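PDB 6YJO: FAD-binding PCMH-type domain-containing protein from Gibberella zeae, which probably acts as an oxygen-dependent oxidoreductase that carries out its redox chemistry on a covalently linked FAD. Local coordinates for residues T127-G139 / G225-A237. Numbering follows the deposited sequence.
Sequences TLNKDMSCTVQAG and GIVAELGFQTFAA. With FAD (flavin-adenine dinucleotide), chain C.
C134 and V136 pair with F232 and L230 in an antiparallel ladder, strand 133-137 running against strand 226-233 at 153°, their axes 4.5 Å apart. Each hydrogen-bonded pair exchanges two backbone bonds, and V136 N reaches L230 O almost straight, at 176°. At the hairpin end M132 O accepts two hydrogen bonds from one residue: T234 N and, on a lone pair in the carbonyl plane, T234 OG1, 2.8 Å from M132 O. With chi1 at 73°, OG1 sits between T234's own N and carbonyl carbon, while CG2 swings beside C134 SG at 3.6 Å. OG1 is also gripped by R155. Q233 folds back at chi2 to bring its amide up to the type I turn 129-132, where NE2 donates to D131 O, 3.1 Å away and in the amide plane. D131 itself stiffens that turn, since OD1 accepts from both N and OG of S133, the former closing an Asx turn.

This is how the FAD-binding domain of a PCMH-type flavoprotein ties the hairpin of strands 126-128 and 133-137 to its long strand 226-236, whose early part runs along the edge of the adenine. There V227 reads the base edge twice, N donating to FAD N1A and O accepting from FAD N6A at 2.8 Å. A138 CB rests 3.1 Å from V227 O and borders the same amino group.

On the face carrying C134, V136 and F232, the phenyl ring turns its edge to its neighbours: SG lies 5.3 Å from the ring centroid, near the ring plane, and V136 CB meets CE2. Helix 142-152 packs over C134 and V136. Across the sheet, extended E229 slants over T135, OE2 3.3 Å from T135 CB, while a water bridges E229 OE1 to Q137 NE2; Q137 OE1 is held by T125 N.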
loop_
_atom_site.group_PDB
_atom_site.type_symbol
_atom_site.label_atom_id
_atom_site.label_comp_id
_atom_site.label_asym_id
_atom_site.label_seq_id
_atom_site.Cartn_x
_atom_site.Cartn_y
_atom_site.Cartn_z
ATOM N N THR A 127 -14.549 -5.769 14.401
ATOM C CA THR A 127 -15.753 -6.525 14.731
ATOM C C THR A 127 -15.976 -7.577 13.656
ATOM O O THR A 127 -16.132 -7.234 12.480
ATOM C CB THR A 127 -16.971 -5.597 14.845
ATOM O OG1 THR A 127 -16.835 -4.761 16.002
ATOM C CG2 THR A 127 -18.255 -6.400 14.955
ATOM N N LEU A 128 -15.986 -8.847 14.061
ATOM C CA LEU A 128 -16.192 -9.979 13.165
ATOM C C LEU A 128 -17.633 -10.459 13.306
ATOM O O LEU A 128 -18.051 -10.868 14.394
ATOM C CB LEU A 128 -15.215 -11.114 13.483
ATOM C CG LEU A 128 -15.416 -12.436 12.736
ATOM C CD1 LEU A 128 -15.307 -12.261 11.224
ATOM C CD2 LEU A 128 -14.415 -13.476 13.215
ATOM N N ASN A 129 -18.385 -10.401 12.209
ATOM C CA ASN A 129 -19.767 -10.861 12.181
ATOM C C ASN A 129 -19.821 -12.368 11.936
ATOM O O ASN A 129 -18.820 -13.007 11.602
ATOM C CB ASN A 129 -20.552 -10.118 11.101
ATOM C CG ASN A 129 -20.680 -8.636 11.392
ATOM O OD1 ASN A 129 -21.168 -8.241 12.451
ATOM N ND2 ASN A 129 -20.235 -7.808 10.454
ATOM N N LYS A 130 -21.023 -12.930 12.089
ATOM C CA LYS A 130 -21.196 -14.374 11.986
ATOM C C LYS A 130 -21.231 -14.850 10.541
ATOM O O LYS A 130 -20.861 -15.998 10.267
ATOM C CB LYS A 130 -22.476 -14.799 12.705
ATOM C CG LYS A 130 -22.433 -14.637 14.219
ATOM C CD LYS A 130 -21.298 -15.435 14.838
ATOM C CE LYS A 130 -21.451 -15.545 16.344
ATOM N NZ LYS A 130 -20.195 -15.994 16.996
ATOM N N ASP A 131 -21.673 -14.002 9.609
ATOM C CA ASP A 131 -21.625 -14.330 8.191
ATOM C C ASP A 131 -20.234 -14.133 7.598
ATOM O O ASP A 131 -20.066 -14.291 6.384
ATOM C CB ASP A 131 -22.667 -13.506 7.417
ATOM C CG ASP A 131 -22.397 -12.007 7.449
ATOM O OD1 ASP A 131 -21.387 -11.574 8.043
ATOM O OD2 ASP A 131 -23.208 -11.254 6.867
ATOM N N MET A 132 -19.247 -13.801 8.431
ATOM C CA MET A 132 -17.823 -13.708 8.114
ATOM C C MET A 132 -17.450 -12.377 7.469
ATOM O O MET A 132 -16.283 -12.195 7.105
ATOM C CB MET A 132 -17.353 -14.864 7.218
ATOM C CG MET A 132 -17.603 -16.242 7.829
ATOM S SD MET A 132 -16.699 -16.554 9.371
ATOM C CE MET A 132 -17.800 -15.908 10.638
ATOM N N SER A 133 -18.386 -11.448 7.306
ATOM C CA SER A 133 -18.001 -10.066 7.065
ATOM C C SER A 133 -17.425 -9.475 8.351
ATOM O O SER A 133 -17.620 -10.008 9.450
ATOM C CB SER A 133 -19.199 -9.240 6.591
ATOM O OG SER A 133 -20.136 -9.054 7.639
ATOM N N CYS A 134 -16.704 -8.364 8.211
ATOM C CA CYS A 134 -16.167 -7.663 9.369
ATOM C C CYS A 134 -16.279 -6.162 9.160
ATOM O O CYS A 134 -16.327 -5.672 8.030
ATOM C CB CYS A 134 -14.704 -8.040 9.654
ATOM S SG CYS A 134 -13.530 -7.625 8.338
ATOM N N THR A 135 -16.346 -5.444 10.278
ATOM C CA THR A 135 -16.273 -3.989 10.314
ATOM C C THR A 135 -14.971 -3.606 11.002
ATOM O O THR A 135 -14.737 -3.988 12.152
ATOM C CB THR A 135 -17.465 -3.379 11.058
ATOM O OG1 THR A 135 -17.085 -3.080 12.406
ATOM C CG2 THR A 135 -18.657 -4.325 11.079
ATOM N N VAL A 136 -14.129 -2.855 10.301
ATOM C CA VAL A 136 -12.837 -2.414 10.814
ATOM C C VAL A 136 -12.804 -0.892 10.771
ATOM O O VAL A 136 -12.869 -0.295 9.690
ATOM C CB VAL A 136 -11.670 -3.015 10.012
ATOM C CG1 VAL A 136 -10.353 -2.424 10.473
ATOM C CG2 VAL A 136 -11.659 -4.539 10.145
ATOM N N GLN A 137 -12.693 -0.269 11.942
ATOM C CA GLN A 137 -12.639 1.184 12.008
ATOM C C GLN A 137 -11.385 1.686 11.302
ATOM O O GLN A 137 -10.359 1.003 11.245
ATOM C CB GLN A 137 -12.680 1.654 13.463
ATOM C CG GLN A 137 -14.086 1.656 14.045
ATOM C CD GLN A 137 -14.155 2.281 15.424
ATOM O OE1 GLN A 137 -13.367 1.958 16.311
ATOM N NE2 GLN A 137 -15.105 3.189 15.609
ATOM N N ALA A 138 -11.486 2.892 10.742
ATOM C CA ALA A 138 -10.501 3.376 9.784
ATOM C C ALA A 138 -9.103 3.540 10.370
ATOM O O ALA A 138 -8.144 3.676 9.602
ATOM C CB ALA A 138 -10.985 4.701 9.201
ATOM N N GLY A 139 -8.953 3.516 11.690
ATOM C CA GLY A 139 -7.669 3.694 12.328
ATOM C C GLY A 139 -6.948 2.427 12.714
ATOM O O GLY A 139 -5.807 2.501 13.181
ATOM N N GLY A 225 -13.013 11.444 0.328
ATOM C CA GLY A 225 -13.683 11.615 1.601
ATOM C C GLY A 225 -12.865 11.033 2.730
ATOM O O GLY A 225 -11.794 10.457 2.527
ATOM N N ILE A 226 -13.401 11.198 3.936
ATOM C CA ILE A 226 -12.773 10.705 5.156
ATOM C C ILE A 226 -13.526 9.444 5.567
ATOM O O ILE A 226 -14.635 9.512 6.105
ATOM C CB ILE A 226 -12.784 11.754 6.272
ATOM C CG1 ILE A 226 -12.267 13.100 5.761
ATOM C CG2 ILE A 226 -11.929 11.282 7.447
ATOM C CD1 ILE A 226 -10.764 13.139 5.551
ATOM N N VAL A 227 -12.922 8.285 5.307
ATOM C CA VAL A 227 -13.514 7.019 5.719
ATOM C C VAL A 227 -13.339 6.834 7.220
ATOM O O VAL A 227 -12.287 7.159 7.791
ATOM C CB VAL A 227 -12.882 5.855 4.937
ATOM C CG1 VAL A 227 -13.315 4.520 5.525
ATOM C CG2 VAL A 227 -13.258 5.941 3.470
ATOM N N ALA A 228 -14.376 6.307 7.866
ATOM C CA ALA A 228 -14.369 6.051 9.299
ATOM C C ALA A 228 -14.450 4.573 9.652
ATOM O O ALA A 228 -13.963 4.180 10.715
ATOM C CB ALA A 228 -15.539 6.780 9.977
ATOM N N GLU A 229 -15.053 3.751 8.797
ATOM C CA GLU A 229 -15.180 2.321 9.040
ATOM C C GLU A 229 -15.196 1.612 7.694
ATOM O O GLU A 229 -15.962 1.999 6.808
ATOM C CB GLU A 229 -16.458 2.021 9.830
ATOM C CG GLU A 229 -16.548 0.615 10.390
ATOM C CD GLU A 229 -17.730 0.430 11.332
ATOM O OE1 GLU A 229 -17.715 1.011 12.439
ATOM O OE2 GLU A 229 -18.678 -0.293 10.960
ATOM N N LEU A 230 -14.346 0.601 7.533
ATOM C CA LEU A 230 -14.291 -0.202 6.318
ATOM C C LEU A 230 -14.873 -1.583 6.590
ATOM O O LEU A 230 -14.736 -2.118 7.695
ATOM C CB LEU A 230 -12.852 -0.341 5.798
ATOM C CG LEU A 230 -12.099 0.950 5.444
ATOM C CD1 LEU A 230 -11.360 1.515 6.660
ATOM C CD2 LEU A 230 -11.124 0.724 4.292
ATOM N N GLY A 231 -15.526 -2.149 5.583
ATOM C CA GLY A 231 -16.089 -3.490 5.660
ATOM C C GLY A 231 -15.354 -4.404 4.694
ATOM O O GLY A 231 -14.999 -3.988 3.587
ATOM N N PHE A 232 -15.096 -5.634 5.139
ATOM C CA PHE A 232 -14.445 -6.649 4.321
ATOM C C PHE A 232 -15.077 -8.013 4.571
ATOM O O PHE A 232 -15.623 -8.276 5.645
ATOM C CB PHE A 232 -12.940 -6.764 4.621
ATOM C CG PHE A 232 -12.212 -5.451 4.662
ATOM C CD1 PHE A 232 -11.578 -4.957 3.535
ATOM C CD2 PHE A 232 -12.131 -4.726 5.840
ATOM C CE1 PHE A 232 -10.892 -3.759 3.579
ATOM C CE2 PHE A 232 -11.449 -3.526 5.888
ATOM C CZ PHE A 232 -10.829 -3.044 4.756
ATOM N N GLN A 233 -14.968 -8.888 3.569
ATOM C CA GLN A 233 -15.368 -10.287 3.680
ATOM C C GLN A 233 -14.111 -11.101 3.975
ATOM O O GLN A 233 -13.223 -11.216 3.123
ATOM C CB GLN A 233 -16.050 -10.761 2.399
ATOM C CG GLN A 233 -16.761 -12.107 2.522
ATOM C CD GLN A 233 -17.950 -12.055 3.468
ATOM O OE1 GLN A 233 -18.684 -11.064 3.507
ATOM N NE2 GLN A 233 -18.139 -13.118 4.244
ATOM N N THR A 234 -14.035 -11.656 5.181
ATOM C CA THR A 234 -12.850 -12.383 5.609
ATOM C C THR A 234 -12.800 -13.772 4.977
ATOM O O THR A 234 -13.812 -14.325 4.530
ATOM C CB THR A 234 -12.819 -12.535 7.131
ATOM O OG1 THR A 234 -13.807 -13.492 7.532
ATOM C CG2 THR A 234 -13.101 -11.206 7.819
ATOM N N PHE A 235 -11.594 -14.332 4.947
ATOM C CA PHE A 235 -11.379 -15.735 4.630
ATOM C C PHE A 235 -10.844 -16.452 5.864
ATOM O O PHE A 235 -10.374 -15.824 6.818
ATOM C CB PHE A 235 -10.414 -15.897 3.446
ATOM C CG PHE A 235 -9.007 -15.447 3.737
ATOM C CD1 PHE A 235 -8.095 -16.314 4.316
ATOM C CD2 PHE A 235 -8.592 -14.165 3.419
ATOM C CE1 PHE A 235 -6.801 -15.909 4.583
ATOM C CE2 PHE A 235 -7.297 -13.755 3.681
ATOM C CZ PHE A 235 -6.402 -14.627 4.265
ATOM N N ALA A 236 -10.931 -17.779 5.846
ATOM C CA ALA A 236 -10.521 -18.566 7.002
ATOM C C ALA A 236 -9.000 -18.592 7.092
ATOM O O ALA A 236 -8.325 -19.005 6.143
ATOM C CB ALA A 236 -11.076 -19.986 6.904
ATOM N N ALA A 237 -8.464 -18.143 8.221
ATOM C CA ALA A 237 -7.021 -18.153 8.421
ATOM C C ALA A 237 -6.505 -19.580 8.272
ATOM O O ALA A 237 -6.953 -20.468 9.013
ATOM C CB ALA A 237 -6.656 -17.605 9.799
HETATM P PA FAD C . -1.397 7.294 5.947
HETATM O O1A FAD C . -0.292 8.258 5.730
HETATM O O2A FAD C . -2.170 7.507 7.259
HETATM O O5B FAD C . -2.391 7.296 4.723
HETATM C C5B FAD C . -1.909 7.205 3.366
HETATM C C4B FAD C . -2.947 7.766 2.433
HETATM O O4B FAD C . -4.259 7.311 2.845
HETATM C C3B FAD C . -3.021 9.290 2.406
HETATM O O3B FAD C . -3.382 9.757 1.111
HETATM C C2B FAD C . -4.109 9.578 3.440
HETATM O O2B FAD C . -4.739 10.831 3.219
HETATM C C1B FAD C . -5.071 8.426 3.163
HETATM N N9A FAD C . -5.934 8.086 4.292
HETATM C C8A FAD C . -5.561 7.604 5.521
HETATM N N7A FAD C . -6.560 7.399 6.344
HETATM C C5A FAD C . -7.676 7.775 5.603
HETATM C C6A FAD C . -9.048 7.794 5.907
HETATM N N6A FAD C . -9.562 7.417 7.080
HETATM N N1A FAD C . -9.891 8.226 4.943
HETATM C C2A FAD C . -9.386 8.604 3.767
HETATM N N3A FAD C . -8.113 8.627 3.368
HETATM C C4A FAD C . -7.298 8.199 4.343
HETATM N N1 FAD C . 2.092 -1.688 0.883
HETATM C C2 FAD C . 1.828 -2.886 0.283
HETATM O O2 FAD C . 1.050 -2.973 -0.675
HETATM N N3 FAD C . 2.440 -4.038 0.751
HETATM C C4 FAD C . 3.329 -4.114 1.805
HETATM O O4 FAD C . 3.812 -5.195 2.135
HETATM C C4X FAD C . 3.602 -2.836 2.434
HETATM N N5 FAD C . 4.431 -2.812 3.440
HETATM C C5X FAD C . 4.685 -1.590 4.042
HETATM C C6 FAD C . 5.588 -1.531 5.097
HETATM C C7 FAD C . 5.857 -0.338 5.754
HETATM C C7M FAD C . 6.825 -0.330 6.909
HETATM C C8 FAD C . 5.260 0.850 5.298
HETATM C C8M FAD C . 5.532 2.167 5.973
HETATM C C9 FAD C . 4.374 0.803 4.226
HETATM C C9A FAD C . 4.088 -0.402 3.596
HETATM N N10 FAD C . 3.190 -0.479 2.514
HETATM C C10 FAD C . 2.931 -1.677 1.902
HETATM C "C1'" FAD C . 2.557 0.733 1.977
HETATM C "C2'" FAD C . 1.173 1.011 2.544
HETATM O "O2'" FAD C . 0.214 0.154 1.926
HETATM C "C3'" FAD C . 0.808 2.465 2.243
HETATM O "O3'" FAD C . 1.842 3.294 2.763
HETATM C "C4'" FAD C . -0.524 2.920 2.836
HETATM O "O4'" FAD C . -1.233 3.720 1.890
HETATM C "C5'" FAD C . -0.308 3.704 4.109
HETATM O "O5'" FAD C . -1.556 3.803 4.820
HETATM P P FAD C . -1.615 4.446 6.248
HETATM O O1P FAD C . -3.069 4.750 6.616
HETATM O O2P FAD C . -0.849 3.604 7.200
HETATM O O3P FAD C . -0.826 5.815 5.973
HETATM O O HOH W 1 -17.113 3.406 13.376
#